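Side-chain contact in putative polysaccharide biosynthesis protein with aminopeptidase-like domain (Clostridium acetobutylicum, PDB 3K9T), which binds one zinc ion per subunit and probably acts in the biosynthesis of modified polysaccharides, with no peptidase activity expected despite its aminopeptidase-like domain: residues C194-S199 with G323-A328. Sequence-based numbering, arbitrary orientation.
Sequences CNDNLS and GYHTSA. With ZN (zinc ion), chain B.
Asp196 OD2 binds the zinc ion at 1.9 Å, and His325 NE2 reaches the same metal from 323-328. Asp196 OD2 and His325 NE2 lie 3.0 Å apart without a hydrogen bond, the spacing of two ligands sharing one ion. The second carboxylate oxygen, Asp196 OD1, stands 3.1 Å from the zinc, so the aspartate binds through one oxygen; OD1 instead hydrogen-bonds to Tyr187 OH, which, with the metal bond, restrains the rotation of the carboxylate. Carboxylate and imidazole planes are only 21° apart, and OD2 arrives at the edge of the His325 ring, near its plane. In Asp196, CG is anti to the backbone N (chi1 177°), carrying the carboxylate across to the metal. Tyr324 backs the histidine: its CE2 sits 3.5 Å above the imidazole plane, over the ring centre, while Tyr324 CD2 approaches Asp196 OD2 edge-on at 4.0 Å. A water accepts from His325 N at 3.0 Å and gives a weak bond to Asp196 O, a second, backbone-level link between the segments. The type II turn from Gly323 to Thr326 presents His325, and Thr326 OG1 ties that turn together by bonding to Gly323 O at 2.7 Å and accepting from Ala328 N in an ST turn. With His190 as third protein ligand, this His-Asp-His set forms the single-zinc site of a domain resembling M28-type aminopeptidases, though peptidase activity is not expected. A cis peptide bond links Asp196 to Asn197 within 194-199, where helix 194-211 begins to form and meets the loop between strand 311-315 and helix 336-355; Asp329 of that loop holds the backbone N of both Asn195 and Asp196.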
loop_
_atom_site.group_PDB
_atom_site.type_symbol
_atom_site.label_atom_id
_atom_site.label_comp_id
_atom_site.label_asym_id
_atom_site.label_seq_id
_atom_site.Cartn_x
_atom_site.Cartn_y
_atom_site.Cartn_z
ATOM N N CYS A 194 -11.142 -33.862 19.357
ATOM C CA CYS A 194 -10.931 -34.126 17.957
ATOM C C CYS A 194 -10.265 -33.002 17.138
ATOM O O CYS A 194 -9.192 -33.215 16.625
ATOM C CB CYS A 194 -12.262 -34.556 17.337
ATOM S SG CYS A 194 -12.825 -36.166 17.974
ATOM N N ASN A 195 -10.876 -31.828 17.007
ATOM C CA ASN A 195 -10.286 -30.759 16.214
ATOM C C ASN A 195 -8.938 -30.328 16.806
ATOM O O ASN A 195 -7.912 -30.218 16.099
ATOM C CB ASN A 195 -11.242 -29.565 16.053
ATOM C CG ASN A 195 -11.124 -28.889 14.642
ATOM O OD1 ASN A 195 -10.781 -29.546 13.665
ATOM N ND2 ASN A 195 -11.425 -27.594 14.556
ATOM N N ASP A 196 -8.920 -30.159 18.122
ATOM C CA ASP A 196 -7.701 -29.823 18.857
ATOM C C ASP A 196 -7.355 -31.002 19.812
ATOM O O ASP A 196 -7.891 -31.033 20.914
ATOM C CB ASP A 196 -7.949 -28.514 19.619
ATOM C CG ASP A 196 -6.785 -28.109 20.481
ATOM O OD1 ASP A 196 -5.655 -28.487 20.131
ATOM O OD2 ASP A 196 -6.987 -27.430 21.521
ATOM N N ASN A 197 -6.504 -31.979 19.423
ATOM C CA ASN A 197 -5.793 -32.012 18.125
ATOM C C ASN A 197 -5.545 -33.386 17.508
ATOM O O ASN A 197 -4.420 -33.663 17.040
ATOM C CB ASN A 197 -4.434 -31.278 18.188
ATOM C CG ASN A 197 -3.751 -31.187 16.819
ATOM O OD1 ASN A 197 -4.407 -30.999 15.788
ATOM N ND2 ASN A 197 -2.424 -31.345 16.802
ATOM N N LEU A 198 -6.581 -34.230 17.453
ATOM C CA LEU A 198 -6.464 -35.475 16.686
ATOM C C LEU A 198 -6.532 -35.157 15.192
ATOM O O LEU A 198 -6.066 -35.927 14.382
ATOM C CB LEU A 198 -7.544 -36.532 17.047
ATOM C CG LEU A 198 -7.316 -37.136 18.419
ATOM C CD1 LEU A 198 -8.369 -38.150 18.746
ATOM C CD2 LEU A 198 -5.887 -37.735 18.505
ATOM N N SER A 199 -7.115 -34.037 14.803
ATOM C CA SER A 199 -7.237 -33.738 13.363
ATOM C C SER A 199 -5.848 -33.511 12.720
ATOM O O SER A 199 -5.548 -34.035 11.648
ATOM C CB SER A 199 -8.162 -32.544 13.151
ATOM O OG SER A 199 -7.662 -31.362 13.771
ATOM N N GLY A 323 -16.561 -24.466 21.793
ATOM C CA GLY A 323 -16.461 -25.839 22.219
ATOM C C GLY A 323 -15.048 -26.332 22.343
ATOM O O GLY A 323 -14.818 -27.428 22.831
ATOM N N TYR A 324 -14.085 -25.523 21.936
ATOM C CA TYR A 324 -12.699 -25.951 22.041
ATOM C C TYR A 324 -12.343 -26.088 23.533
ATOM O O TYR A 324 -12.954 -25.457 24.394
ATOM C CB TYR A 324 -11.766 -25.020 21.259
ATOM C CG TYR A 324 -10.895 -24.140 22.065
ATOM C CD1 TYR A 324 -11.427 -23.095 22.779
ATOM C CD2 TYR A 324 -9.497 -24.327 22.069
ATOM C CE1 TYR A 324 -10.621 -22.277 23.537
ATOM C CE2 TYR A 324 -8.674 -23.505 22.812
ATOM C CZ TYR A 324 -9.261 -22.476 23.546
ATOM O OH TYR A 324 -8.509 -21.611 24.306
ATOM N N HIS A 325 -11.419 -26.989 23.815
ATOM C CA HIS A 325 -11.039 -27.365 25.176
ATOM C C HIS A 325 -12.221 -27.856 26.006
ATOM O O HIS A 325 -12.261 -27.707 27.201
ATOM C CB HIS A 325 -10.232 -26.230 25.836
ATOM C CG HIS A 325 -8.825 -26.149 25.334
ATOM N ND1 HIS A 325 -7.857 -25.387 25.938
ATOM C CD2 HIS A 325 -8.213 -26.771 24.295
ATOM C CE1 HIS A 325 -6.720 -25.521 25.283
ATOM N NE2 HIS A 325 -6.912 -26.356 24.281
ATOM N N THR A 326 -13.193 -28.460 25.345
ATOM C CA THR A 326 -14.298 -29.098 26.026
ATOM C C THR A 326 -14.700 -30.378 25.285
ATOM O O THR A 326 -14.254 -30.634 24.156
ATOM C CB THR A 326 -15.544 -28.194 26.098
ATOM O OG1 THR A 326 -16.275 -28.309 24.871
ATOM C CG2 THR A 326 -15.183 -26.707 26.397
ATOM N N SER A 327 -15.562 -31.167 25.934
ATOM C CA SER A 327 -16.069 -32.415 25.401
ATOM C C SER A 327 -16.934 -32.233 24.150
ATOM O O SER A 327 -17.311 -33.197 23.513
ATOM C CB SER A 327 -16.870 -33.129 26.488
ATOM O OG SER A 327 -17.913 -32.300 27.008
ATOM N N ALA A 328 -17.267 -30.993 23.812
ATOM C CA ALA A 328 -18.022 -30.669 22.602
ATOM C C ALA A 328 -17.145 -30.935 21.356
ATOM O O ALA A 328 -17.653 -31.242 20.283
ATOM C CB ALA A 328 -18.481 -29.207 22.666
HETATM ZN ZN ZN B . -5.616 -27.028 22.835
HETATM O O HOH W 1 -10.638 -29.238 22.006
#